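Side-chain contacts in amine oxidase domain-containing protein (Pyrococcus furiosus, PDB 3NRN), which binds adenosine monophosphate in a nucleotide pocket and is probably a flavin-dependent oxidoreductase of the amine oxidase family, its exact reaction being unknown: residues Ile215-Lys220 with Asn372-Val377; Ala17-Ala20 with Glu25-Val28. All blocks are in the same frame, centred on the assembly; numbering follows the deposited sequence.

Contact 1 of 2, residues Ile215-Lys220 with Asn372-Val377; sequences INIEEK and NEVLVV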
loop_
_atom_site.group_PDB
_atom_site.type_symbol
_atom_site.label_atom_id
_atom_site.label_comp_id
_atom_site.label_asym_id
_atom_site.label_seq_id
_atom_site.Cartn_x
_atom_site.Cartn_y
_atom_site.Cartn_z
ATOM N N ILE A 215 -8.169 22.485 10.377
ATOM C CA ILE A 215 -9.443 21.904 9.966
ATOM C C ILE A 215 -10.311 22.262 11.163
ATOM O O ILE A 215 -10.264 21.593 12.194
ATOM C CB ILE A 215 -9.375 20.365 9.816
ATOM C CG1 ILE A 215 -8.353 19.986 8.744
ATOM C CG2 ILE A 215 -10.746 19.819 9.439
ATOM C CD1 ILE A 215 -8.169 18.475 8.559
ATOM N N ASN A 216 -11.072 23.344 11.039
ATOM C CA ASN A 216 -11.907 23.793 12.143
ATOM C C ASN A 216 -13.246 23.067 12.171
ATOM O O ASN A 216 -14.117 23.325 11.349
ATOM C CB ASN A 216 -12.128 25.304 12.052
ATOM C CG ASN A 216 -12.789 25.870 13.296
ATOM O OD1 ASN A 216 -13.718 25.274 13.845
ATOM N ND2 ASN A 216 -12.317 27.031 13.743
ATOM N N ILE A 217 -13.396 22.163 13.135
ATOM C CA ILE A 217 -14.614 21.364 13.299
ATOM C C ILE A 217 -15.869 22.158 13.639
ATOM O O ILE A 217 -16.948 21.869 13.129
ATOM C CB ILE A 217 -14.418 20.289 14.392
ATOM C CG1 ILE A 217 -13.321 19.326 13.957
ATOM C CG2 ILE A 217 -15.710 19.532 14.636
ATOM C CD1 ILE A 217 -13.544 18.770 12.595
ATOM N N GLU A 218 -15.737 23.146 14.511
ATOM C CA GLU A 218 -16.885 23.957 14.887
ATOM C C GLU A 218 -17.401 24.806 13.720
ATOM O O GLU A 218 -18.606 24.872 13.477
ATOM C CB GLU A 218 -16.522 24.856 16.069
ATOM C CG GLU A 218 -16.249 24.093 17.357
ATOM C CD GLU A 218 -15.899 25.008 18.517
ATOM O OE1 GLU A 218 -16.662 25.965 18.770
ATOM O OE2 GLU A 218 -14.866 24.770 19.180
ATOM N N GLU A 219 -16.490 25.445 12.992
ATOM C CA GLU A 219 -16.881 26.295 11.865
ATOM C C GLU A 219 -17.092 25.479 10.605
ATOM O O GLU A 219 -17.797 25.901 9.684
ATOM C CB GLU A 219 -15.793 27.329 11.549
ATOM C CG GLU A 219 -15.311 28.196 12.699
ATOM C CD GLU A 219 -14.276 29.214 12.236
ATOM O OE1 GLU A 219 -13.364 28.827 11.476
ATOM O OE2 GLU A 219 -14.366 30.395 12.632
ATOM N N LYS A 220 -16.462 24.311 10.569
ATOM C CA LYS A 220 -16.514 23.439 9.407
ATOM C C LYS A 220 -15.860 24.201 8.254
ATOM O O LYS A 220 -16.447 24.404 7.191
ATOM C CB LYS A 220 -17.958 23.045 9.066
ATOM C CG LYS A 220 -18.647 22.248 10.170
ATOM C CD LYS A 220 -19.920 21.558 9.681
ATOM C CE LYS A 220 -19.613 20.354 8.802
ATOM N NZ LYS A 220 -20.857 19.672 8.329
ATOM N N ASN A 372 -16.945 12.100 12.844
ATOM C CA ASN A 372 -17.776 11.734 11.701
ATOM C C ASN A 372 -17.757 12.771 10.573
ATOM O O ASN A 372 -17.953 12.425 9.406
ATOM C CB ASN A 372 -19.229 11.527 12.148
ATOM C CG ASN A 372 -19.359 10.545 13.303
ATOM O OD1 ASN A 372 -18.704 9.504 13.328
ATOM N ND2 ASN A 372 -20.221 10.869 14.256
ATOM N N GLU A 373 -17.545 14.038 10.922
ATOM C CA GLU A 373 -17.514 15.116 9.929
ATOM C C GLU A 373 -16.169 15.132 9.217
ATOM O O GLU A 373 -16.033 15.685 8.125
ATOM C CB GLU A 373 -17.761 16.482 10.588
ATOM C CG GLU A 373 -16.769 16.864 11.683
ATOM C CD GLU A 373 -17.186 16.374 13.071
ATOM O OE1 GLU A 373 -17.348 15.148 13.263
ATOM O OE2 GLU A 373 -17.351 17.223 13.975
ATOM N N VAL A 374 -15.172 14.541 9.865
ATOM C CA VAL A 374 -13.837 14.443 9.292
ATOM C C VAL A 374 -13.431 12.992 9.419
ATOM O O VAL A 374 -13.523 12.417 10.505
ATOM C CB VAL A 374 -12.793 15.291 10.060
ATOM C CG1 VAL A 374 -11.427 15.126 9.417
ATOM C CG2 VAL A 374 -13.205 16.751 10.066
ATOM N N LEU A 375 -12.997 12.403 8.309
ATOM C CA LEU A 375 -12.555 11.014 8.299
ATOM C C LEU A 375 -11.156 10.927 7.723
ATOM O O LEU A 375 -10.724 11.799 6.975
ATOM C CB LEU A 375 -13.496 10.138 7.466
ATOM C CG LEU A 375 -14.955 10.028 7.911
ATOM C CD1 LEU A 375 -15.652 9.000 7.030
ATOM C CD2 LEU A 375 -15.039 9.622 9.389
ATOM N N VAL A 376 -10.455 9.862 8.071
ATOM C CA VAL A 376 -9.091 9.652 7.604
ATOM C C VAL A 376 -9.016 8.495 6.612
ATOM O O VAL A 376 -9.608 7.440 6.842
ATOM C CB VAL A 376 -8.157 9.339 8.810
ATOM C CG1 VAL A 376 -6.770 8.898 8.325
ATOM C CG2 VAL A 376 -8.038 10.560 9.701
ATOM N N VAL A 377 -8.316 8.697 5.497
ATOM C CA VAL A 377 -8.125 7.625 4.519
ATOM C C VAL A 377 -6.650 7.627 4.158
ATOM O O VAL A 377 -5.952 8.610 4.434
ATOM C CB VAL A 377 -8.973 7.803 3.220
ATOM C CG1 VAL A 377 -10.457 7.816 3.567
ATOM C CG2 VAL A 377 -8.566 9.082 2.475
#
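Ile-217 and Ile-215 meet Val-374 in the apolar part of this contact, and the same methyl of the valine serves both. Val-374 CG2 lies 3.3 Å from Ile-217 CD1, tighter than usual van der Waals contact, and 4.0 Å from Ile-215 CG2. Ile-215 reaches it with the branch anti to its own backbone N, whereas Ile-217 uses the far end of its longer branch. Ile-248 of helix 241-248 touches all three residues and adds to the cluster.

Ile-217 also packs against the aliphatic part of Glu-373. The two side chains cross at about a right angle, the CD1 methyl of Ile-217 lying 3.9 Å from Glu-373 CG. Glu-373 OE2 is modelled unusually close to Ile-217 CG2, and that approach is doubtful. Glu-373 is bent at chi2 (-89°), which folds its head back so that OE1 accepts a hydrogen bond from Asn-372 N at 3.1 Å, nearly along the C-O axis; this bond probably limits the carboxylate's rotation.

Polar bonds also shape the turn that follows Asn-216. Asn-216 OD1 accepts from Glu-219 N at 2.9 Å and 173°, an almost straight bond whose donor stands above the carbonyl plane. This bond is an Asx motif, and a weak backbone bond from Lys-220 N to Asn-216 O accompanies it in the turn of the beta-hairpin 212-216/221-224, whose tip packs on the start of edge strand 374-376 of the parallel, Rossmann-type sheet.

Contact 2 of 2, residues Ala17-Ala20 with Glu25-Val28; sequences AFLA and EIIV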
loop_
_atom_site.group_PDB
_atom_site.type_symbol
_atom_site.label_atom_id
_atom_site.label_comp_id
_atom_site.label_asym_id
_atom_site.label_seq_id
_atom_site.Cartn_x
_atom_site.Cartn_y
_atom_site.Cartn_z
ATOM N N ALA A 17 -12.581 11.298 -6.235
ATOM C CA ALA A 17 -13.117 10.830 -7.494
ATOM C C ALA A 17 -14.487 10.181 -7.289
ATOM O O ALA A 17 -15.430 10.469 -8.024
ATOM C CB ALA A 17 -12.157 9.837 -8.123
ATOM N N PHE A 18 -14.600 9.312 -6.288
ATOM C CA PHE A 18 -15.868 8.627 -6.033
ATOM C C PHE A 18 -16.989 9.612 -5.738
ATOM O O PHE A 18 -18.094 9.501 -6.283
ATOM C CB PHE A 18 -15.743 7.654 -4.852
ATOM C CG PHE A 18 -16.982 6.827 -4.614
ATOM C CD1 PHE A 18 -17.150 5.601 -5.252
ATOM C CD2 PHE A 18 -17.999 7.290 -3.778
ATOM C CE1 PHE A 18 -18.320 4.842 -5.057
ATOM C CE2 PHE A 18 -19.173 6.544 -3.575
ATOM C CZ PHE A 18 -19.331 5.315 -4.219
ATOM N N LEU A 19 -16.698 10.576 -4.872
ATOM C CA LEU A 19 -17.681 11.571 -4.476
ATOM C C LEU A 19 -18.017 12.560 -5.591
ATOM O O LEU A 19 -19.168 12.979 -5.722
ATOM C CB LEU A 19 -17.190 12.310 -3.228
ATOM C CG LEU A 19 -17.078 11.432 -1.974
ATOM C CD1 LEU A 19 -16.429 12.213 -0.841
ATOM C CD2 LEU A 19 -18.468 10.942 -1.557
ATOM N N ALA A 20 -17.026 12.931 -6.395
ATOM C CA ALA A 20 -17.270 13.864 -7.496
ATOM C C ALA A 20 -18.191 13.183 -8.502
ATOM O O ALA A 20 -19.114 13.798 -9.040
ATOM C CB ALA A 20 -15.967 14.246 -8.162
ATOM N N GLU A 25 -19.673 18.315 -4.622
ATOM C CA GLU A 25 -18.719 19.365 -4.959
ATOM C C GLU A 25 -17.421 19.054 -4.208
ATOM O O GLU A 25 -17.362 19.143 -2.976
ATOM C CB GLU A 25 -19.282 20.724 -4.534
ATOM C CG GLU A 25 -18.398 21.905 -4.871
ATOM C CD GLU A 25 -18.839 23.171 -4.160
ATOM O OE1 GLU A 25 -20.046 23.490 -4.206
ATOM O OE2 GLU A 25 -17.978 23.847 -3.558
ATOM N N ILE A 26 -16.388 18.683 -4.960
ATOM C CA ILE A 26 -15.098 18.305 -4.388
ATOM C C ILE A 26 -13.957 19.298 -4.605
ATOM O O ILE A 26 -13.767 19.820 -5.702
ATOM C CB ILE A 26 -14.630 16.942 -4.965
ATOM C CG1 ILE A 26 -15.605 15.835 -4.565
ATOM C CG2 ILE A 26 -13.200 16.638 -4.513
ATOM C CD1 ILE A 26 -15.636 15.544 -3.098
ATOM N N ILE A 27 -13.197 19.544 -3.545
ATOM C CA ILE A 27 -12.035 20.418 -3.621
ATOM C C ILE A 27 -10.860 19.721 -2.940
ATOM O O ILE A 27 -10.867 19.501 -1.723
ATOM C CB ILE A 27 -12.281 21.785 -2.932
ATOM C CG1 ILE A 27 -13.408 22.537 -3.650
ATOM C CG2 ILE A 27 -11.003 22.617 -2.966
ATOM C CD1 ILE A 27 -13.715 23.900 -3.058
ATOM N N VAL A 28 -9.864 19.350 -3.730
ATOM C CA VAL A 28 -8.678 18.694 -3.189
ATOM C C VAL A 28 -7.609 19.756 -2.941
ATOM O O VAL A 28 -7.333 20.589 -3.807
ATOM C CB VAL A 28 -8.138 17.637 -4.167
ATOM C CG1 VAL A 28 -6.960 16.890 -3.543
ATOM C CG2 VAL A 28 -9.261 16.666 -4.546
#
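The beta-alpha-beta unit of strand 2-6, helix 10-21 and strand 25-29 is the opening element of a Rossmann-type nucleotide-binding fold, and here the last turn of its helix packs on the first residues of its second strand. No hydrogen bond joins 17-20 to 25-28; the contact is van der Waals packing, with 137 Å² buried between them. Ala-20 and Ile-26 bring the backbones closest, their CA atoms 5.8 Å apart, an approach consistent with the small alanine side chain. Ile-26 inserts its longer branch: CG1 lies 3.7 Å from Ala-20 N and 3.9 Å from Ala-20 CB, thus packing on backbone as well as methyl. Replacing Ile-26 by an alanine would probably open a gap beneath the helix and leave Leu-19 without its partner on the strand. Outside the pair, Ile-26 also touches Ala-3 of the neighbouring strand 2-6, and Leu-19 O is hydrogen-bonded to His-24 ND1 in the connecting loop. With chi2 at -66° the ethyl arm of Ile-26 bends toward Leu-19, crossing that side chain at about a right angle, and its terminal CD1 sits 3.6 Å from Leu-19 CB and 4.1 Å from Leu-19 CD1.

Both contacts reach the same five-stranded parallel sheet but bear on different strands: contact 2 on 25-29, contact 1 on the edge strand 374-376, with strands 2-6 and 234-237 lying between. Their centres are about 16 Å apart and their nearest atoms about 9 Å, so they do not touch. Contact 1 stands nearer the bound adenosine monophosphate, the side chain of Ile-215 being about 8 Å from the ligand and about 4 Å from the side chain of Val-212, an AMP-binding residue. In contact 2 the Ile-26 side chain is about 13 Å from the nucleotide, and its strand leads directly to the AMP-binding Glu-30.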